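Local coordinates for ferrous iron uptake transporter protein B (Streptococcus thermophilus, PDB 3TAH) that probably drives ferrous iron uptake across the cell membrane with GTP, this chain being its cytosolic part with the GTP-binding G domain and a helical domain, at residues A[18-21]-A[22-26]; A[90-93]-A[94-98]. The protein carries 1 engineered substitution. All coordinates share one frame; numbering follows the deposited sequence.

How the contacts relate
Both contacts are local, each within one continuous run of chain, and both lie in the G domain. Contact 1 comes first in sequence and falls on helix 16-24, which follows strand 4-10 and the P-loop. Contact 2 comes later, where the loop after strand 83-89 turns into helix 93-105. Strands 4-10 and 83-89 are parallel neighbours in the mixed sheet. The contact centres are about 22 Å apart, and their nearest atoms are about 10 Å apart, without touching. The nucleotide relates them: S18 of contact 1 binds it directly, whereas the side chain of N96 in contact 2 approaches the P-loop and stays about 8 Å from the ligand.

Contact 1 (A[18-21]-A[22-26]); sequences SLFN and LITGH. With BGO (3'-O-(N-methylanthraniloyl)guanosine-5'-diphosphate), chain C.
T24 lies across the ring of F20, one helical turn further along the chain. CG2 of T24 sits over a ring face, 4.1 Å from the F20 centroid and 19° off the ring normal, a CH-pi contact. OG1 of T24 is over that face too, but out toward the rim. F20 carries CG opposite its own N (chi1 -177°), which leads the ring along the side of T24. The T24 hydroxyl turns back to the helix. OG1 donates to F20 O at 2.8 Å, from above the carbonyl plane. T24 N reaches F20 O from the opposite face of that plane, at 2.9 Å, so one carbonyl is gripped twice. On another side of the helix, I23 lays CG1 over L19 O at 3.2 Å, and its CD1 leans toward L19 CB. G25 ends the helix with a positive phi, and its N makes a weak bond to N21 O. F20 and I23 both pack on I53 of strand 51-55. At the other end, S18 holds phosphate oxygen O1A of the nucleotide through N at 2.8 Å and OG at 2.9 Å. This is the helix after the P-loop of a GTPase, bound to the alpha-phosphate at its start.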
loop_
_atom_site.group_PDB
_atom_site.type_symbol
_atom_site.label_atom_id
_atom_site.label_comp_id
_atom_site.label_asym_id
_atom_site.label_seq_id
_atom_site.Cartn_x
_atom_site.Cartn_y
_atom_site.Cartn_z
ATOM N N SER A 18 15.761 -5.905 -7.488
ATOM C CA SER A 18 17.130 -5.696 -7.036
ATOM C C SER A 18 17.227 -5.861 -5.529
ATOM O O SER A 18 18.150 -6.519 -5.052
ATOM C CB SER A 18 17.659 -4.319 -7.442
ATOM O OG SER A 18 17.736 -4.196 -8.854
ATOM N N LEU A 19 16.287 -5.265 -4.784
ATOM C CA LEU A 19 16.274 -5.420 -3.321
ATOM C C LEU A 19 15.890 -6.840 -2.916
ATOM O O LEU A 19 16.490 -7.403 -2.022
ATOM C CB LEU A 19 15.330 -4.423 -2.642
ATOM C CG LEU A 19 15.763 -2.964 -2.709
ATOM C CD1 LEU A 19 14.654 -2.032 -2.214
ATOM C CD2 LEU A 19 17.031 -2.718 -1.917
ATOM N N PHE A 20 14.893 -7.414 -3.571
ATOM C CA PHE A 20 14.544 -8.816 -3.315
ATOM C C PHE A 20 15.777 -9.725 -3.401
ATOM O O PHE A 20 16.027 -10.550 -2.501
ATOM C CB PHE A 20 13.470 -9.307 -4.290
ATOM C CG PHE A 20 13.029 -10.716 -4.016
ATOM C CD1 PHE A 20 12.128 -10.982 -2.995
ATOM C CD2 PHE A 20 13.533 -11.779 -4.761
ATOM C CE1 PHE A 20 11.717 -12.294 -2.716
ATOM C CE2 PHE A 20 13.118 -13.097 -4.488
ATOM C CZ PHE A 20 12.203 -13.341 -3.461
ATOM N N ASN A 21 16.540 -9.566 -4.480
ATOM C CA ASN A 21 17.752 -10.376 -4.703
ATOM C C ASN A 21 18.819 -10.146 -3.649
ATOM O O ASN A 21 19.436 -11.108 -3.195
ATOM C CB ASN A 21 18.308 -10.163 -6.121
ATOM C CG ASN A 21 17.385 -10.711 -7.189
ATOM O OD1 ASN A 21 16.563 -11.585 -6.922
ATOM N ND2 ASN A 21 17.511 -10.202 -8.414
ATOM N N LEU A 22 19.025 -8.891 -3.238
ATOM C CA LEU A 22 19.956 -8.595 -2.147
ATOM C C LEU A 22 19.525 -9.201 -0.814
ATOM O O LEU A 22 20.343 -9.766 -0.084
ATOM C CB LEU A 22 20.124 -7.086 -1.955
ATOM C CG LEU A 22 21.076 -6.355 -2.887
ATOM C CD1 LEU A 22 20.962 -4.853 -2.652
ATOM C CD2 LEU A 22 22.511 -6.845 -2.635
ATOM N N ILE A 23 18.241 -9.078 -0.501
ATOM C CA ILE A 23 17.707 -9.503 0.788
ATOM C C ILE A 23 17.693 -11.023 0.937
ATOM O O ILE A 23 17.974 -11.523 2.033
ATOM C CB ILE A 23 16.268 -8.960 1.020
ATOM C CG1 ILE A 23 16.275 -7.435 1.145
ATOM C CG2 ILE A 23 15.665 -9.550 2.298
ATOM C CD1 ILE A 23 14.919 -6.805 0.882
ATOM N N THR A 24 17.351 -11.721 -0.144
ATOM C CA THR A 24 17.220 -13.182 -0.140
ATOM C C THR A 24 18.422 -13.940 -0.712
ATOM O O THR A 24 18.549 -15.148 -0.467
ATOM C CB THR A 24 15.972 -13.658 -0.919
ATOM O OG1 THR A 24 16.109 -13.375 -2.323
ATOM C CG2 THR A 24 14.711 -13.010 -0.341
ATOM N N GLY A 25 19.281 -13.253 -1.465
ATOM C CA GLY A 25 20.374 -13.921 -2.168
ATOM C C GLY A 25 19.829 -14.869 -3.220
ATOM O O GLY A 25 18.746 -14.649 -3.774
ATOM N N HIS A 26 20.567 -15.941 -3.484
ATOM C CA HIS A 26 20.170 -16.920 -4.507
ATOM C C HIS A 26 19.118 -17.938 -4.032
ATOM O O HIS A 26 18.643 -18.729 -4.850
ATOM C CB HIS A 26 21.404 -17.650 -5.059
ATOM C CG HIS A 26 22.461 -16.726 -5.587
ATOM N ND1 HIS A 26 22.508 -16.319 -6.904
ATOM C CD2 HIS A 26 23.510 -16.128 -4.971
ATOM C CE1 HIS A 26 23.539 -15.509 -7.076
ATOM N NE2 HIS A 26 24.164 -15.377 -5.918
HETATM C "C'" BGO C . 19.076 -1.984 -14.675
HETATM N N1 BGO C . 20.035 2.691 -7.314
HETATM C C2 BGO C . 20.370 2.729 -8.686
HETATM N N2 BGO C . 21.233 3.632 -9.132
HETATM N N3 BGO C . 19.806 1.853 -9.532
HETATM C C4 BGO C . 18.933 0.936 -9.061
HETATM C C5 BGO C . 18.563 0.851 -7.712
HETATM C C6 BGO C . 19.132 1.749 -6.809
HETATM O O6 BGO C . 18.862 1.735 -5.601
HETATM N N7 BGO C . 17.695 -0.156 -7.612
HETATM C C8 BGO C . 17.502 -0.694 -8.818
HETATM N N9 BGO C . 18.268 -0.019 -9.685
HETATM P PA BGO C . 14.522 -3.449 -10.774
HETATM P PB BGO C . 11.663 -3.749 -10.292
HETATM C "C1'" BGO C . 19.940 -1.402 -15.816
HETATM O "O1'" BGO C . 19.077 -3.184 -14.432
HETATM O O1A BGO C . 14.966 -4.091 -9.533
HETATM C C1B BGO C . 18.424 -0.164 -11.100
HETATM O O1B BGO C . 10.890 -2.927 -9.361
HETATM C "C2'" BGO C . 20.917 -2.180 -16.455
HETATM N "N2'" BGO C . 21.146 -3.454 -16.125
HETATM O "O2'" BGO C . 19.695 -2.041 -11.726
HETATM O O2A BGO C . 14.510 -4.230 -12.054
HETATM C C2B BGO C . 18.398 -1.481 -11.692
HETATM O O2B BGO C . 12.045 -5.057 -9.792
HETATM C "C3'" BGO C . 21.665 -1.598 -17.473
HETATM O "O3'" BGO C . 18.350 -1.190 -13.935
HETATM O O3A BGO C . 13.016 -2.868 -10.587
HETATM C C3B BGO C . 17.630 -1.856 -12.880
HETATM O O3B BGO C . 11.071 -3.791 -11.669
HETATM C "C4'" BGO C . 21.462 -0.281 -17.840
HETATM O "O4'" BGO C . 17.131 0.253 -11.669
HETATM C C4B BGO C . 16.582 -0.766 -12.663
HETATM C "C5'" BGO C . 20.500 0.499 -17.211
HETATM O "O5'" BGO C . 15.398 -2.116 -10.995
HETATM C C5B BGO C . 15.223 -1.257 -12.133
HETATM C "C6'" BGO C . 19.732 -0.071 -16.188
HETATM C "CM'" BGO C . 21.762 -4.427 -17.047
#

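Contact 2 (A[90-93]-A[94-98]); sequences ATNL and ERNLY
N96 turns its side-chain amide back to the start of its own helix and holds N92 there. ND2 of N96 donates to N92 O at 2.8 Å. It comes from above the carbonyl plane, with an N-H...O angle of 130°, so this bond is bent. N96 N donates to the same oxygen at 3.2 Å. One carbonyl in the first turn thus takes two donors from one residue. The side chain of N96 has CG beside its own N (chi1 -78°), which folds the amide back over that turn. A water lies 3.1 Å from both N92 OD1 and N96 ND2. It accepts from ND2 and may donate to OD1. N92 stands at the N-cap position, although its side chain makes no capping bond. Its amide and the guanidinium of R95 are modelled too close together for their relative placing to be trusted.

L93 and L97 form the apolar side of the same turn. L93 CG lies 3.8 Å from L97 CD1, and L97 N closes the turn on L93 O at 3.0 Å. L93 also packs on V88 of strand 83-89 and on C257 of helix 241-259.

Further out, N96 OD1 accepts from D89 N, so both ends of this buried amide are engaged. The side chain of N96 also touches N11 of the P-loop region. This is a strand-to-helix junction of a P-loop GTPase fold, with an asparagine joining the new helix to the strand before it.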
loop_
_atom_site.group_PDB
_atom_site.type_symbol
_atom_site.label_atom_id
_atom_site.label_comp_id
_atom_site.label_asym_id
_atom_site.label_seq_id
_atom_site.Cartn_x
_atom_site.Cartn_y
_atom_site.Cartn_z
ATOM N N ALA A 90 12.746 6.984 -5.007
ATOM C CA ALA A 90 12.968 8.341 -4.499
ATOM C C ALA A 90 13.000 9.410 -5.587
ATOM O O ALA A 90 12.639 10.551 -5.316
ATOM C CB ALA A 90 14.244 8.406 -3.695
ATOM N N THR A 91 13.429 9.037 -6.798
ATOM C CA THR A 91 13.544 9.981 -7.921
ATOM C C THR A 91 12.201 10.241 -8.613
ATOM O O THR A 91 12.122 11.042 -9.532
ATOM C CB THR A 91 14.558 9.503 -8.990
ATOM O OG1 THR A 91 13.969 8.472 -9.797
ATOM C CG2 THR A 91 15.855 9.003 -8.350
ATOM N N ASN A 92 11.150 9.553 -8.178
ATOM C CA ASN A 92 9.814 9.724 -8.726
ATOM C C ASN A 92 8.795 9.576 -7.604
ATOM O O ASN A 92 7.834 8.798 -7.697
ATOM C CB ASN A 92 9.635 8.640 -9.766
ATOM C CG ASN A 92 8.394 8.796 -10.576
ATOM O OD1 ASN A 92 7.842 7.796 -11.020
ATOM N ND2 ASN A 92 7.935 10.023 -10.777
ATOM N N LEU A 93 9.026 10.338 -6.548
ATOM C CA LEU A 93 8.354 10.124 -5.255
ATOM C C LEU A 93 6.828 10.206 -5.305
ATOM O O LEU A 93 6.147 9.262 -4.900
ATOM C CB LEU A 93 8.891 11.114 -4.215
ATOM C CG LEU A 93 8.415 10.951 -2.769
ATOM C CD1 LEU A 93 8.694 9.538 -2.249
ATOM C CD2 LEU A 93 9.094 11.985 -1.898
ATOM N N GLU A 94 6.291 11.316 -5.799
ATOM C CA GLU A 94 4.834 11.504 -5.792
ATOM C C GLU A 94 4.083 10.389 -6.529
ATOM O O GLU A 94 3.081 9.882 -6.012
ATOM C CB GLU A 94 4.449 12.901 -6.305
ATOM C CG GLU A 94 4.918 14.000 -5.345
ATOM C CD GLU A 94 4.317 15.370 -5.607
ATOM O OE1 GLU A 94 3.429 15.506 -6.479
ATOM O OE2 GLU A 94 4.744 16.322 -4.915
ATOM N N ARG A 95 4.564 10.014 -7.714
ATOM C CA ARG A 95 3.961 8.937 -8.506
ATOM C C ARG A 95 3.984 7.599 -7.761
ATOM O O ARG A 95 3.006 6.868 -7.814
ATOM C CB ARG A 95 4.645 8.767 -9.875
ATOM C CG ARG A 95 4.023 7.649 -10.748
ATOM C CD ARG A 95 4.493 7.652 -12.223
ATOM N NE ARG A 95 5.876 7.208 -12.370
ATOM C CZ ARG A 95 6.652 7.410 -13.442
ATOM N NH1 ARG A 95 6.216 8.057 -14.516
ATOM N NH2 ARG A 95 7.906 6.955 -13.432
ATOM N N ASN A 96 5.095 7.296 -7.093
ATOM C CA ASN A 96 5.234 6.057 -6.323
ATOM C C ASN A 96 4.345 6.004 -5.065
ATOM O O ASN A 96 3.867 4.926 -4.693
ATOM C CB ASN A 96 6.688 5.812 -5.915
ATOM C CG ASN A 96 7.539 5.254 -7.046
ATOM O OD1 ASN A 96 8.106 4.155 -6.930
ATOM N ND2 ASN A 96 7.652 6.003 -8.128
ATOM N N LEU A 97 4.129 7.155 -4.418
ATOM C CA LEU A 97 3.319 7.199 -3.187
ATOM C C LEU A 97 1.818 7.008 -3.440
ATOM O O LEU A 97 1.060 6.794 -2.500
ATOM C CB LEU A 97 3.561 8.486 -2.382
ATOM C CG LEU A 97 4.963 8.672 -1.786
ATOM C CD1 LEU A 97 5.074 10.064 -1.211
ATOM C CD2 LEU A 97 5.295 7.592 -0.711
ATOM N N TYR A 98 1.384 7.089 -4.695
ATOM C CA TYR A 98 -0.007 6.803 -5.034
ATOM C C TYR A 98 -0.393 5.406 -4.550
ATOM O O TYR A 98 -1.379 5.227 -3.823
ATOM C CB TYR A 98 -0.220 6.967 -6.535
ATOM C CG TYR A 98 -1.651 6.841 -6.972
ATOM C CD1 TYR A 98 -2.522 7.929 -6.906
ATOM C CD2 TYR A 98 -2.139 5.641 -7.472
ATOM C CE1 TYR A 98 -3.826 7.819 -7.301
ATOM C CE2 TYR A 98 -3.453 5.528 -7.879
ATOM C CZ TYR A 98 -4.282 6.621 -7.788
ATOM O OH TYR A 98 -5.573 6.511 -8.186
HETATM O O HOH W 1 9.470 5.211 -10.476
#